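Local coordinates for GENE 22 product (Bacillus phage spp1, PDB 2XC8), which is of unknown function, but has a fold resembling a domain of the receptor-binding protein of lactococcal phage p2, at residues E3-K8 and E110-L115; Y58-H63 and Y97-T102; A9-T14 and N91-M96; I24-G29 and E42-D47; D35-P40 and Q67-S72. All blocks are in the same frame, centred on the assembly; numbering follows the deposited sequence.

All five contacts lie within one all-beta domain, where a five-stranded mixed sheet packs against a smaller antiparallel one. Contacts 1 and 2 are pairings inside the large sheet, their centres about 11 Å apart and joined by backbone bonds between strands 93-103 and 109-117. Contact 4 pairs strands 23-33 and 37-47 of the small sheet, its centre about 12 Å from that of contact 2, and its side chains meet those of contact 2. Contacts 3 and 5, centres about 9 Å apart, bridge the two sheets at one end of the domain, where Trp11 touches Phe39. Contact 1 pairs strand 2-8 with strand 109-117, and the other four lie between these in sequence.

Contact 1 (E3-K8 and E110-L115); sequences EIVNRK and EGTIFL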
# COMPACT_ATOMS: atom_id res chain seq x y z
N GLU B 3 3.98 6.01 5.41
CA GLU B 3 4.88 5.31 4.51
C GLU B 3 4.56 3.82 4.47
O GLU B 3 3.98 3.27 5.41
CB GLU B 3 6.33 5.52 4.98
CG GLU B 3 7.39 5.30 3.91
CD GLU B 3 8.79 5.09 4.49
OE1 GLU B 3 8.92 4.97 5.73
OE2 GLU B 3 9.75 5.03 3.70
N ILE B 4 4.94 3.16 3.37
CA ILE B 4 4.78 1.72 3.26
C ILE B 4 6.14 1.02 3.20
O ILE B 4 7.01 1.40 2.42
CB ILE B 4 3.87 1.33 2.06
CG1 ILE B 4 2.41 1.70 2.40
CG2 ILE B 4 4.00 -0.16 1.72
CD1 ILE B 4 1.39 1.36 1.33
N VAL B 5 6.30 0.02 4.06
CA VAL B 5 7.54 -0.75 4.13
C VAL B 5 7.30 -2.22 3.81
O VAL B 5 6.69 -2.96 4.59
CB VAL B 5 8.27 -0.57 5.50
CG1 VAL B 5 9.45 -1.53 5.63
CG2 VAL B 5 8.76 0.87 5.66
N ASN B 6 7.77 -2.63 2.63
CA ASN B 6 7.73 -4.02 2.20
C ASN B 6 8.95 -4.77 2.73
O ASN B 6 10.08 -4.30 2.60
CB ASN B 6 7.70 -4.11 0.67
CG ASN B 6 6.46 -3.47 0.06
OD1 ASN B 6 6.56 -2.54 -0.74
ND2 ASN B 6 5.29 -3.98 0.43
N ARG B 7 8.72 -5.94 3.33
CA ARG B 7 9.81 -6.78 3.81
C ARG B 7 9.56 -8.28 3.62
O ARG B 7 8.44 -8.76 3.83
CB ARG B 7 10.13 -6.50 5.29
CG ARG B 7 11.45 -7.14 5.74
CD ARG B 7 11.71 -6.94 7.22
NE ARG B 7 13.11 -7.22 7.53
CZ ARG B 7 14.03 -6.29 7.78
NH1 ARG B 7 13.71 -5.00 7.77
NH2 ARG B 7 15.28 -6.66 8.05
N LYS B 8 10.61 -8.99 3.22
CA LYS B 8 10.57 -10.44 3.09
C LYS B 8 10.84 -11.09 4.45
O LYS B 8 11.88 -10.86 5.06
CB LYS B 8 11.59 -10.92 2.05
CG LYS B 8 11.25 -10.53 0.62
CD LYS B 8 12.35 -10.93 -0.35
CE LYS B 8 12.00 -10.52 -1.77
NZ LYS B 8 13.07 -10.89 -2.73
N GLU B 110 1.74 10.86 10.52
CA GLU B 110 3.11 10.42 10.29
C GLU B 110 3.31 9.02 10.85
O GLU B 110 3.09 8.78 12.04
CB GLU B 110 4.11 11.41 10.90
CG GLU B 110 5.59 11.03 10.74
CD GLU B 110 6.07 11.03 9.29
OE1 GLU B 110 7.13 10.41 9.03
OE2 GLU B 110 5.41 11.63 8.42
N GLY B 111 3.71 8.09 9.98
CA GLY B 111 3.91 6.71 10.40
C GLY B 111 4.22 5.73 9.29
O GLY B 111 4.67 6.12 8.20
N THR B 112 3.98 4.45 9.57
CA THR B 112 4.35 3.37 8.68
C THR B 112 3.40 2.17 8.62
O THR B 112 2.85 1.75 9.64
CB THR B 112 5.73 2.76 9.08
OG1 THR B 112 6.68 3.81 9.30
CG2 THR B 112 6.26 1.83 8.00
N ILE B 113 3.21 1.65 7.41
CA ILE B 113 2.39 0.46 7.22
C ILE B 113 3.42 -0.59 6.81
O ILE B 113 4.09 -0.45 5.78
CB ILE B 113 1.27 0.59 6.15
CG1 ILE B 113 0.10 1.42 6.69
CG2 ILE B 113 0.78 -0.79 5.70
CD1 ILE B 113 -0.86 1.92 5.62
N PHE B 114 3.56 -1.63 7.63
CA PHE B 114 4.50 -2.72 7.35
C PHE B 114 3.79 -3.85 6.61
O PHE B 114 2.85 -4.46 7.14
CB PHE B 114 5.13 -3.24 8.64
CG PHE B 114 6.09 -2.28 9.29
CD1 PHE B 114 7.44 -2.27 8.94
CD2 PHE B 114 5.65 -1.39 10.26
CE1 PHE B 114 8.33 -1.39 9.55
CE2 PHE B 114 6.53 -0.49 10.87
CZ PHE B 114 7.87 -0.49 10.51
N LEU B 115 4.22 -4.11 5.38
CA LEU B 115 3.64 -5.17 4.55
C LEU B 115 4.62 -6.33 4.39
O LEU B 115 5.62 -6.22 3.67
CB LEU B 115 3.22 -4.63 3.18
CG LEU B 115 2.10 -3.58 3.09
CD1 LEU B 115 1.88 -3.17 1.65
CD2 LEU B 115 0.80 -4.08 3.70
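Val5 carries CG1 opposite its backbone N (chi1 172°) and Phe114 turns its ring to the side of its own N (chi1 -69°), which lays the two side chains next to each other on one face of a parallel strand pair. Strands 3-8 and 110-115 form this parallel edge of the mixed five-stranded sheet, in the register Glu3-Thr112 to Asn6-Leu115. Val5 CB approaches the ring obliquely, and both CB and CG1 lie 3.9 Å from Phe114 CD1. On the same face Val5 CG2 touches Thr112 CG2 at 3.6 Å, and the threonine methyl also lies above one face of the Phe114 ring, towards its rim. The other face carries Ile4, Ile113, Asn6 and Leu115; Ile4 CG2 reaches Leu115 CD1 at 3.7 Å.

Five backbone bonds tie the strands. That from Val5 N to Ile113 O is nearly straight, 173° at the hydrogen, while Arg7 N to Leu115 O is longest at 3.1 Å, and the ladder runs on to Glu117. Strand 2-8 is the sheet's outermost within this chain, and Glu16 of a second subunit bonds Ile4 N. The amide of Asn6 runs alongside Leu115, with ND2 lying 3.5 Å from Leu115 CB.

Contact 2 (Y58-H63 and Y97-T102); sequences YMLYLH and YPVSVT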
# COMPACT_ATOMS: atom_id res chain seq x y z
N TYR B 58 -1.05 5.53 17.37
CA TYR B 58 -1.85 4.33 17.14
C TYR B 58 -0.95 3.14 16.84
O TYR B 58 -0.06 3.23 15.99
CB TYR B 58 -2.84 4.54 16.00
CG TYR B 58 -4.00 5.44 16.36
CD1 TYR B 58 -5.14 4.91 16.96
CD2 TYR B 58 -3.95 6.81 16.11
CE1 TYR B 58 -6.21 5.73 17.30
CE2 TYR B 58 -5.02 7.63 16.44
CZ TYR B 58 -6.14 7.09 17.04
OH TYR B 58 -7.20 7.90 17.37
N MSE B 59 -1.21 2.04 17.52
CA MSE B 59 -0.46 0.83 17.38
C MSE B 59 -1.27 -0.42 17.21
O MSE B 59 -2.04 -0.78 18.04
CB MSE B 59 0.44 0.66 18.57
CG MSE B 59 1.83 0.40 18.20
SE MSE B 59 2.97 1.91 18.24
CE MSE B 59 3.78 1.43 19.85
N LEU B 60 -1.05 -1.09 16.10
CA LEU B 60 -1.82 -2.29 15.79
C LEU B 60 -0.96 -3.54 15.96
O LEU B 60 0.13 -3.64 15.40
CB LEU B 60 -2.39 -2.20 14.37
CG LEU B 60 -3.34 -3.30 13.87
CD1 LEU B 60 -4.66 -3.30 14.63
CD2 LEU B 60 -3.57 -3.15 12.38
N TYR B 61 -1.47 -4.50 16.74
CA TYR B 61 -0.75 -5.73 17.03
C TYR B 61 -1.46 -6.96 16.45
O TYR B 61 -2.68 -7.09 16.55
CB TYR B 61 -0.58 -5.93 18.54
CG TYR B 61 -0.01 -4.73 19.28
CD1 TYR B 61 1.30 -4.31 19.06
CD2 TYR B 61 -0.77 -4.04 20.22
CE1 TYR B 61 1.83 -3.21 19.74
CE2 TYR B 61 -0.26 -2.95 20.91
CZ TYR B 61 1.04 -2.54 20.66
OH TYR B 61 1.56 -1.46 21.34
N LEU B 62 -0.68 -7.84 15.83
CA LEU B 62 -1.17 -9.15 15.41
C LEU B 62 -0.50 -10.22 16.26
O LEU B 62 0.71 -10.42 16.19
CB LEU B 62 -0.90 -9.38 13.92
CG LEU B 62 -1.54 -10.61 13.26
CD1 LEU B 62 -3.05 -10.44 13.11
CD2 LEU B 62 -0.91 -10.89 11.91
N HIS B 63 -1.31 -10.88 17.09
CA HIS B 63 -0.81 -11.87 18.04
C HIS B 63 -1.58 -13.18 17.94
O HIS B 63 -2.71 -13.21 17.46
CB HIS B 63 -0.86 -11.32 19.46
CG HIS B 63 -2.17 -10.69 19.82
ND1 HIS B 63 -3.24 -11.41 20.29
CD2 HIS B 63 -2.58 -9.40 19.75
CE1 HIS B 63 -4.25 -10.60 20.51
NE2 HIS B 63 -3.88 -9.37 20.19
N TYR B 97 3.81 -6.05 14.09
CA TYR B 97 3.27 -4.71 14.32
C TYR B 97 3.08 -4.06 12.96
O TYR B 97 3.89 -3.27 12.57
CB TYR B 97 4.12 -3.72 15.14
CG TYR B 97 4.90 -4.23 16.29
CD1 TYR B 97 6.10 -4.86 16.09
CD2 TYR B 97 4.49 -4.00 17.58
CE1 TYR B 97 6.83 -5.32 17.14
CE2 TYR B 97 5.21 -4.44 18.64
CZ TYR B 97 6.39 -5.10 18.42
OH TYR B 97 7.16 -5.57 19.44
N PRO B 98 2.01 -4.36 12.26
CA PRO B 98 1.98 -3.84 10.88
C PRO B 98 1.61 -2.35 10.71
O PRO B 98 1.86 -1.79 9.64
CB PRO B 98 0.94 -4.73 10.19
CG PRO B 98 0.04 -5.18 11.29
CD PRO B 98 0.88 -5.26 12.54
N VAL B 99 1.03 -1.73 11.74
CA VAL B 99 0.66 -0.31 11.66
C VAL B 99 1.13 0.48 12.89
O VAL B 99 0.87 0.08 14.03
CB VAL B 99 -0.88 -0.11 11.45
CG1 VAL B 99 -1.23 1.37 11.31
CG2 VAL B 99 -1.38 -0.88 10.23
N SER B 100 1.82 1.59 12.64
CA SER B 100 2.29 2.49 13.69
C SER B 100 2.22 3.94 13.18
O SER B 100 3.04 4.35 12.36
CB SER B 100 3.72 2.14 14.10
OG SER B 100 4.20 3.02 15.10
N VAL B 101 1.23 4.69 13.67
CA VAL B 101 0.96 6.04 13.16
C VAL B 101 0.76 7.07 14.28
O VAL B 101 0.07 6.80 15.27
CB VAL B 101 -0.28 6.06 12.22
CG1 VAL B 101 -0.53 7.46 11.66
CG2 VAL B 101 -0.12 5.06 11.07
N THR B 102 1.39 8.23 14.11
CA THR B 102 1.16 9.38 14.98
C THR B 102 0.24 10.38 14.28
O THR B 102 0.54 10.85 13.18
CB THR B 102 2.49 10.06 15.39
OG1 THR B 102 3.35 9.09 16.01
CG2 THR B 102 2.24 11.20 16.37
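Leu60 and Val99 pack on the buried face of an antiparallel strand pair, 58-63 with 97-102, in the middle of the mixed five-stranded sheet. Leu60 CD2 lies 3.8 Å from Val99 CG2, the two side chains meeting at a slant, and Leu60 CD2 also approaches Pro98 CG. This face is closed by the small sheet, with Val26 on Leu60 and Ile24 on Val99. Tyr58 and Val101 lie on the same face and form a hydrogen-bonded pair: Tyr58 N to Val101 O is 2.7 Å and nearly straight, and Val101 N returns to Tyr58 O within the carbonyl plane. The Tyr58 OH, led away from the pair, hydrogen-bonds to Thr49 O.

The opposite face is more open to solvent and carries Met59 and Ser100, a non-hydrogen-bonded pair. Met59, a selenomethionine, bends at chi2 and chi3 and brings SE to 3.6 Å from Ser100 OG. Further along, the exposed Tyr97 ring meets a buried Tyr61 rim to rim, neither covering the other, their planes at 69°; Tyr88 also contacts Tyr61. Tyr97 CD2 lies at the edge of the Tyr61 ring, in its plane, 3.5 Å from both Tyr61 CD1 and CE1.

Contact 3 (A9-T14 and N91-M96); sequences AVWYLT and NERLIM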
# COMPACT_ATOMS: atom_id res chain seq x y z
N ALA B 9 9.88 -11.89 4.90
CA ALA B 9 9.97 -12.55 6.21
C ALA B 9 9.38 -13.95 6.17
O ALA B 9 8.59 -14.28 5.28
CB ALA B 9 9.28 -11.70 7.27
N VAL B 10 9.77 -14.77 7.15
CA VAL B 10 9.22 -16.12 7.32
C VAL B 10 7.72 -16.02 7.61
O VAL B 10 6.90 -16.69 6.97
CB VAL B 10 9.94 -16.90 8.45
CG1 VAL B 10 9.34 -18.29 8.63
CG2 VAL B 10 11.44 -17.01 8.16
N TRP B 11 7.37 -15.17 8.57
CA TRP B 11 5.98 -14.85 8.87
C TRP B 11 5.51 -13.69 8.01
O TRP B 11 6.04 -12.58 8.11
CB TRP B 11 5.81 -14.50 10.35
CG TRP B 11 5.96 -15.66 11.28
CD1 TRP B 11 7.11 -16.11 11.86
CD2 TRP B 11 4.91 -16.51 11.76
NE1 TRP B 11 6.85 -17.19 12.66
CE2 TRP B 11 5.51 -17.46 12.62
CE3 TRP B 11 3.53 -16.57 11.55
CZ2 TRP B 11 4.77 -18.46 13.27
CZ3 TRP B 11 2.80 -17.56 12.19
CH2 TRP B 11 3.42 -18.49 13.04
N TYR B 12 4.53 -13.95 7.15
CA TYR B 12 3.98 -12.91 6.28
C TYR B 12 2.46 -12.92 6.22
O TYR B 12 1.82 -13.96 6.40
CB TYR B 12 4.61 -12.96 4.88
CG TYR B 12 4.34 -14.22 4.08
CD1 TYR B 12 3.30 -14.28 3.16
CD2 TYR B 12 5.15 -15.35 4.24
CE1 TYR B 12 3.06 -15.43 2.41
CE2 TYR B 12 4.92 -16.50 3.50
CZ TYR B 12 3.88 -16.54 2.59
OH TYR B 12 3.64 -17.68 1.86
N LEU B 13 1.89 -11.74 5.96
CA LEU B 13 0.45 -11.54 5.96
C LEU B 13 -0.04 -11.08 4.59
O LEU B 13 0.47 -10.11 4.03
CB LEU B 13 0.08 -10.52 7.05
CG LEU B 13 -1.39 -10.19 7.33
CD1 LEU B 13 -2.13 -11.38 7.92
CD2 LEU B 13 -1.49 -8.98 8.25
N THR B 14 -1.03 -11.79 4.06
CA THR B 14 -1.58 -11.50 2.73
C THR B 14 -2.71 -10.47 2.78
O THR B 14 -3.25 -10.08 1.73
CB THR B 14 -2.06 -12.77 2.00
OG1 THR B 14 -3.07 -13.42 2.78
CG2 THR B 14 -0.90 -13.74 1.76
N ASN B 91 -0.16 -12.29 27.06
CA ASN B 91 0.34 -13.67 27.06
C ASN B 91 0.58 -14.22 25.66
O ASN B 91 1.51 -15.00 25.44
CB ASN B 91 -0.66 -14.58 27.79
CG ASN B 91 -0.21 -16.04 27.84
OD1 ASN B 91 0.96 -16.34 28.11
ND2 ASN B 91 -1.14 -16.95 27.59
N GLU B 92 -0.28 -13.82 24.73
CA GLU B 92 -0.24 -14.34 23.37
C GLU B 92 1.02 -13.93 22.63
O GLU B 92 1.59 -12.86 22.89
CB GLU B 92 -1.50 -13.93 22.59
CG GLU B 92 -2.77 -14.57 23.13
CD GLU B 92 -4.01 -14.26 22.30
OE1 GLU B 92 -3.86 -13.87 21.12
OE2 GLU B 92 -5.13 -14.43 22.82
N ARG B 93 1.51 -14.79 21.77
CA ARG B 93 2.66 -14.52 20.96
C ARG B 93 2.43 -13.40 19.97
O ARG B 93 1.60 -13.45 19.14
CB ARG B 93 3.12 -15.79 20.25
CG ARG B 93 4.40 -15.62 19.52
CD ARG B 93 4.83 -16.79 18.70
NE ARG B 93 5.89 -16.35 17.83
CZ ARG B 93 6.49 -17.08 16.91
NH1 ARG B 93 6.13 -18.32 16.70
NH2 ARG B 93 7.45 -16.56 16.19
N LEU B 94 3.24 -12.38 20.07
CA LEU B 94 3.16 -11.28 19.16
C LEU B 94 3.86 -11.63 17.88
O LEU B 94 4.98 -12.03 17.85
CB LEU B 94 3.69 -9.99 19.76
CG LEU B 94 3.77 -8.74 18.90
CD1 LEU B 94 2.49 -8.06 18.66
CD2 LEU B 94 4.67 -7.82 19.55
N ILE B 95 3.13 -11.49 16.80
CA ILE B 95 3.57 -11.90 15.51
C ILE B 95 4.10 -10.72 14.77
O ILE B 95 5.18 -10.76 14.32
CB ILE B 95 2.44 -12.61 14.73
CG1 ILE B 95 1.94 -13.85 15.45
CG2 ILE B 95 2.88 -12.94 13.38
CD1 ILE B 95 2.93 -14.93 15.69
N MSE B 96 3.32 -9.66 14.66
CA MSE B 96 3.76 -8.46 13.97
C MSE B 96 3.10 -7.14 14.34
O MSE B 96 2.02 -7.10 14.84
CB MSE B 96 3.66 -8.64 12.47
CG MSE B 96 2.30 -8.92 11.96
SE MSE B 96 2.08 -9.18 10.12
CE MSE B 96 3.18 -10.64 9.85
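Trp11, the first residue of segment 9-14 to touch segment 91-96, meets two side chains at once. Its indole carries Ile95 CD1 over one face, while Ile95 CG2 lies 4.1 Å from Trp11 CE3; the two side chains cross at about a right angle. The exposed Arg93 also reaches the indole, meeting it obliquely. Its chain is extended from CG to NE, with CG opposite the backbone N (chi1 -173°), and this reach carries NH2 to 3.6 Å from Trp11 NE1 and NH1 to 3.7 Å from Trp11 CZ2. The guanidinium plane stands 76° from that of the indole, so the two groups are not stacked, and both facing nitrogens are donors. The carbonyl O of Trp11 lies 3.9 Å from the terminal CE of Met96, a selenomethionine. Tyr12 turns its side chain away to stack on His32. Leu13 comes back towards the second segment and sets CB at 3.9 Å from Met96 SE, with CD2 close behind.

Ile95 and Met96 both face Leu62 in a classic beta bulge, and both direct their side chains towards segment 9-14. The contact thus spans the two sheets: strand 11-13 pairs with strand 23-33, whose Leu31 touches Trp11, Ile95 and Met96, while strand 93-103 lies between strands 56-64 and 109-117, which add Leu62 and Tyr116 against Met96.

Contact 4 (I24-G29 and E42-D47); sequences IEVSAG and EEVSFD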
# COMPACT_ATOMS: atom_id res chain seq x y z
N ILE B 24 -7.52 3.46 9.03
CA ILE B 24 -6.80 2.31 8.50
C ILE B 24 -7.76 1.15 8.24
O ILE B 24 -8.62 0.85 9.07
CB ILE B 24 -5.66 1.85 9.46
CG1 ILE B 24 -4.60 2.96 9.63
CG2 ILE B 24 -5.03 0.53 9.01
CD1 ILE B 24 -3.81 3.31 8.36
N GLU B 25 -7.61 0.52 7.08
CA GLU B 25 -8.38 -0.67 6.71
C GLU B 25 -7.46 -1.86 6.47
O GLU B 25 -6.56 -1.79 5.63
CB GLU B 25 -9.21 -0.41 5.46
CG GLU B 25 -10.69 -0.17 5.72
CD GLU B 25 -11.44 0.21 4.46
OE1 GLU B 25 -11.21 -0.41 3.39
OE2 GLU B 25 -12.28 1.13 4.53
N VAL B 26 -7.70 -2.94 7.20
CA VAL B 26 -7.01 -4.20 6.97
C VAL B 26 -8.04 -5.21 6.49
O VAL B 26 -9.04 -5.46 7.18
CB VAL B 26 -6.29 -4.72 8.24
CG1 VAL B 26 -5.53 -6.00 7.95
CG2 VAL B 26 -5.34 -3.66 8.80
N SER B 27 -7.81 -5.76 5.30
CA SER B 27 -8.72 -6.75 4.73
C SER B 27 -8.54 -8.11 5.41
O SER B 27 -7.55 -8.33 6.11
CB SER B 27 -8.50 -6.88 3.22
OG SER B 27 -7.30 -7.59 2.94
N ALA B 28 -9.50 -9.00 5.21
CA ALA B 28 -9.38 -10.38 5.65
C ALA B 28 -8.27 -11.04 4.83
O ALA B 28 -8.19 -10.84 3.62
CB ALA B 28 -10.69 -11.12 5.47
N GLY B 29 -7.43 -11.82 5.50
CA GLY B 29 -6.30 -12.46 4.83
C GLY B 29 -5.78 -13.69 5.53
O GLY B 29 -6.50 -14.34 6.29
N GLU B 42 -8.87 -12.22 10.40
CA GLU B 42 -10.05 -11.41 10.17
C GLU B 42 -9.77 -9.96 9.79
O GLU B 42 -8.75 -9.39 10.09
CB GLU B 42 -11.02 -11.52 11.35
CG GLU B 42 -10.55 -10.82 12.62
CD GLU B 42 -11.23 -11.27 13.91
OE1 GLU B 42 -12.39 -10.92 14.09
OE2 GLU B 42 -10.61 -11.95 14.74
N GLU B 43 -10.67 -9.37 9.04
CA GLU B 43 -10.60 -7.99 8.73
C GLU B 43 -10.59 -7.12 10.01
O GLU B 43 -11.03 -7.52 11.03
CB GLU B 43 -11.69 -7.63 7.71
CG GLU B 43 -12.96 -7.08 8.26
CD GLU B 43 -14.09 -6.87 7.24
OE1 GLU B 43 -14.15 -7.48 6.18
OE2 GLU B 43 -14.97 -6.06 7.53
N VAL B 44 -10.03 -5.94 9.93
CA VAL B 44 -10.02 -4.99 11.02
C VAL B 44 -9.85 -3.61 10.48
O VAL B 44 -9.16 -3.39 9.55
CB VAL B 44 -8.90 -5.29 12.07
CG1 VAL B 44 -7.55 -5.03 11.54
CG2 VAL B 44 -9.12 -4.54 13.30
N SER B 45 -10.52 -2.66 11.08
CA SER B 45 -10.33 -1.29 10.76
C SER B 45 -10.50 -0.34 11.95
O SER B 45 -11.13 -0.69 12.90
CB SER B 45 -11.17 -0.92 9.53
OG SER B 45 -12.50 -0.77 9.82
N PHE B 46 -9.90 0.84 11.88
CA PHE B 46 -10.00 1.84 12.94
C PHE B 46 -9.78 3.26 12.41
O PHE B 46 -9.04 3.46 11.45
CB PHE B 46 -9.04 1.53 14.11
CG PHE B 46 -7.58 1.51 13.72
CD1 PHE B 46 -6.79 2.65 13.89
CD2 PHE B 46 -6.99 0.35 13.23
CE1 PHE B 46 -5.44 2.64 13.55
CE2 PHE B 46 -5.64 0.33 12.89
CZ PHE B 46 -4.86 1.48 13.05
N ASP B 47 -10.44 4.23 13.05
CA ASP B 47 -10.27 5.63 12.71
C ASP B 47 -8.95 6.16 13.27
O ASP B 47 -8.55 5.80 14.37
CB ASP B 47 -11.43 6.47 13.26
CG ASP B 47 -12.78 6.08 12.67
OD1 ASP B 47 -12.83 5.68 11.49
OD2 ASP B 47 -13.79 6.17 13.40
O HOH W 1 -11.91 -7.82 4.21
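The Phe46 ring takes Ile24 over one face: Ile24 CB sits 3.6 Å above the ring plane, displaced towards the rim, in a CH-pi contact 24° off the ring normal. The branches run past the rim, CG1 at 3.7 Å from Phe46 CZ and CG2 near CE2. The ring can lie beneath its neighbour because Phe46 CG stands between its own backbone N and carbonyl carbon (chi1 61°). Val26 and Val44 lie side by side on the sheet face of Ile24 and Phe46, Val26 CB 3.5 Å from Val44 CG1.

The backbones form an antiparallel ladder in which Ile24-Phe46 and Val26-Val44 are hydrogen-bonded pairs. Val26 N reaches Val44 O at 2.8 Å, and Ile24 N points nearly straight at Phe46 O, 170° at the hydrogen. Between them Glu25 and Ser45 form a non-hydrogen-bonded pair on the more exposed face. Beyond Val26 the regular ladder is interrupted though the chains stay close, and a water accepts from Ala28 N at 2.9 Å and donates to Glu43 OE1 at 3.0 Å.

These strands form a hairpin of the small sheet, its apolar face packed on Trp73 and Leu75 of strand 71-79, Leu60 of strand 56-64 and Val99 of strand 93-103.

Contact 5 (D35-P40 and Q67-S72); sequences DEEVFP and QTKKVS
Pro40 O and Val71 N are bridged by one water, which donates to Pro40 O at 2.8 Å and accepts from Val71 N at 3.0 Å. This link joins an edge of each sheet of the beta domain, strand 37-47 of the small sheet and strand 71-79 of the large one, without direct pairing between them. Phe39 fills the interval. Its ring lies beside the backbone N (chi1 -50°), and Val71 CG2 packs at 3.7 Å on Phe39 CB, the two side chains crossing at about a right angle. Leu62 and Met64 of strand 56-64 touch this apolar core as well, Leu62 on Val71 and Met64 on both Val71 and Phe39.

Lys69, on the loop before strand 71-79, closes the outer, exposed side. Its CD comes to the edge of the Phe39 ring, in its plane, 3.5 Å from Phe39 CE1. The chain bends at chi3 and chi4 (-105° and 122°), so that CD, CE and NZ stay beside the carboxylate of Glu37, whose extended side chain crosses it at about a right angle. A long salt bridge joins Lys69 NZ to Glu37 OE1 at 3.6 Å. The same oxygen lies slightly nearer the aliphatic part of the lysine: Glu37 OE1 is 3.4 Å from Lys69 CD.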
# COMPACT_ATOMS: atom_id res chain seq x y z
N ASP B 35 6.22 -21.92 4.36
CA ASP B 35 5.30 -22.81 3.68
C ASP B 35 4.80 -23.98 4.53
O ASP B 35 4.27 -24.93 4.05
CB ASP B 35 5.81 -23.27 2.31
CG ASP B 35 7.14 -23.98 2.35
OD1 ASP B 35 7.94 -23.81 1.42
OD2 ASP B 35 7.40 -24.72 3.30
N GLU B 36 4.91 -23.86 5.82
CA GLU B 36 4.54 -24.97 6.70
C GLU B 36 3.09 -24.90 7.21
O GLU B 36 2.40 -25.92 7.23
CB GLU B 36 5.56 -25.20 7.83
CG GLU B 36 5.42 -24.33 9.07
CD GLU B 36 6.13 -24.92 10.28
OE1 GLU B 36 7.37 -25.08 10.22
OE2 GLU B 36 5.45 -25.21 11.29
N GLU B 37 2.63 -23.71 7.60
CA GLU B 37 1.25 -23.54 8.06
C GLU B 37 0.70 -22.13 7.82
O GLU B 37 1.42 -21.14 7.94
CB GLU B 37 1.09 -23.93 9.54
CG GLU B 37 -0.36 -24.11 9.99
CD GLU B 37 -0.52 -24.85 11.31
OE1 GLU B 37 -1.67 -25.07 11.73
OE2 GLU B 37 0.50 -25.21 11.93
N VAL B 38 -0.59 -22.06 7.57
CA VAL B 38 -1.35 -20.86 7.29
C VAL B 38 -2.51 -20.71 8.27
O VAL B 38 -3.13 -21.63 8.60
CB VAL B 38 -1.92 -20.94 5.89
CG1 VAL B 38 -2.63 -19.72 5.51
CG2 VAL B 38 -0.89 -21.35 4.93
N PHE B 39 -2.77 -19.49 8.71
CA PHE B 39 -3.82 -19.21 9.69
C PHE B 39 -4.74 -18.10 9.17
O PHE B 39 -4.26 -17.14 8.57
CB PHE B 39 -3.19 -18.77 11.02
CG PHE B 39 -2.10 -19.68 11.52
CD1 PHE B 39 -2.39 -20.75 12.36
CD2 PHE B 39 -0.77 -19.45 11.16
CE1 PHE B 39 -1.38 -21.59 12.82
CE2 PHE B 39 0.25 -20.29 11.62
CZ PHE B 39 -0.06 -21.36 12.46
N PRO B 40 -6.07 -18.23 9.39
CA PRO B 40 -6.98 -17.18 8.93
C PRO B 40 -6.91 -15.91 9.79
O PRO B 40 -6.84 -16.00 11.02
CB PRO B 40 -8.36 -17.83 9.04
CG PRO B 40 -8.21 -18.86 10.09
CD PRO B 40 -6.79 -19.35 10.02
N GLN B 67 -1.58 -22.16 21.75
CA GLN B 67 -2.28 -23.42 22.00
C GLN B 67 -3.55 -23.60 21.17
O GLN B 67 -3.80 -24.69 20.66
CB GLN B 67 -2.56 -23.60 23.49
CG GLN B 67 -1.38 -24.18 24.26
CD GLN B 67 -1.60 -24.23 25.77
OE1 GLN B 67 -2.73 -24.30 26.24
NE2 GLN B 67 -0.51 -24.20 26.52
N THR B 68 -4.33 -22.54 21.03
CA THR B 68 -5.57 -22.58 20.24
C THR B 68 -5.31 -22.25 18.76
O THR B 68 -6.13 -22.55 17.90
CB THR B 68 -6.66 -21.64 20.79
OG1 THR B 68 -6.29 -20.27 20.57
CG2 THR B 68 -6.88 -21.87 22.28
N LYS B 69 -4.16 -21.65 18.51
CA LYS B 69 -3.75 -21.13 17.20
C LYS B 69 -4.58 -19.98 16.66
O LYS B 69 -4.44 -19.62 15.54
CB LYS B 69 -3.70 -22.21 16.11
CG LYS B 69 -2.63 -23.29 16.21
CD LYS B 69 -2.59 -24.11 14.88
CE LYS B 69 -3.22 -25.49 14.95
NZ LYS B 69 -4.33 -25.81 14.02
N LYS B 70 -5.45 -19.43 17.48
CA LYS B 70 -6.28 -18.27 17.14
C LYS B 70 -5.42 -17.01 17.00
O LYS B 70 -4.70 -16.63 17.93
CB LYS B 70 -7.36 -18.06 18.21
CG LYS B 70 -8.34 -16.93 17.91
CD LYS B 70 -9.14 -16.55 19.15
CE LYS B 70 -10.17 -15.47 18.84
NZ LYS B 70 -10.93 -15.06 20.05
N VAL B 71 -5.50 -16.38 15.84
CA VAL B 71 -4.75 -15.16 15.55
C VAL B 71 -5.70 -13.96 15.65
O VAL B 71 -6.75 -13.93 15.00
CB VAL B 71 -4.09 -15.21 14.14
CG1 VAL B 71 -3.18 -14.01 13.93
CG2 VAL B 71 -3.31 -16.50 13.97
N SER B 72 -5.32 -12.98 16.47
CA SER B 72 -6.20 -11.84 16.77
C SER B 72 -5.52 -10.47 16.64
O SER B 72 -4.29 -10.37 16.61
CB SER B 72 -6.80 -11.99 18.17
OG SER B 72 -7.55 -13.18 18.28
O HOH W 2 -6.85 -17.44 13.39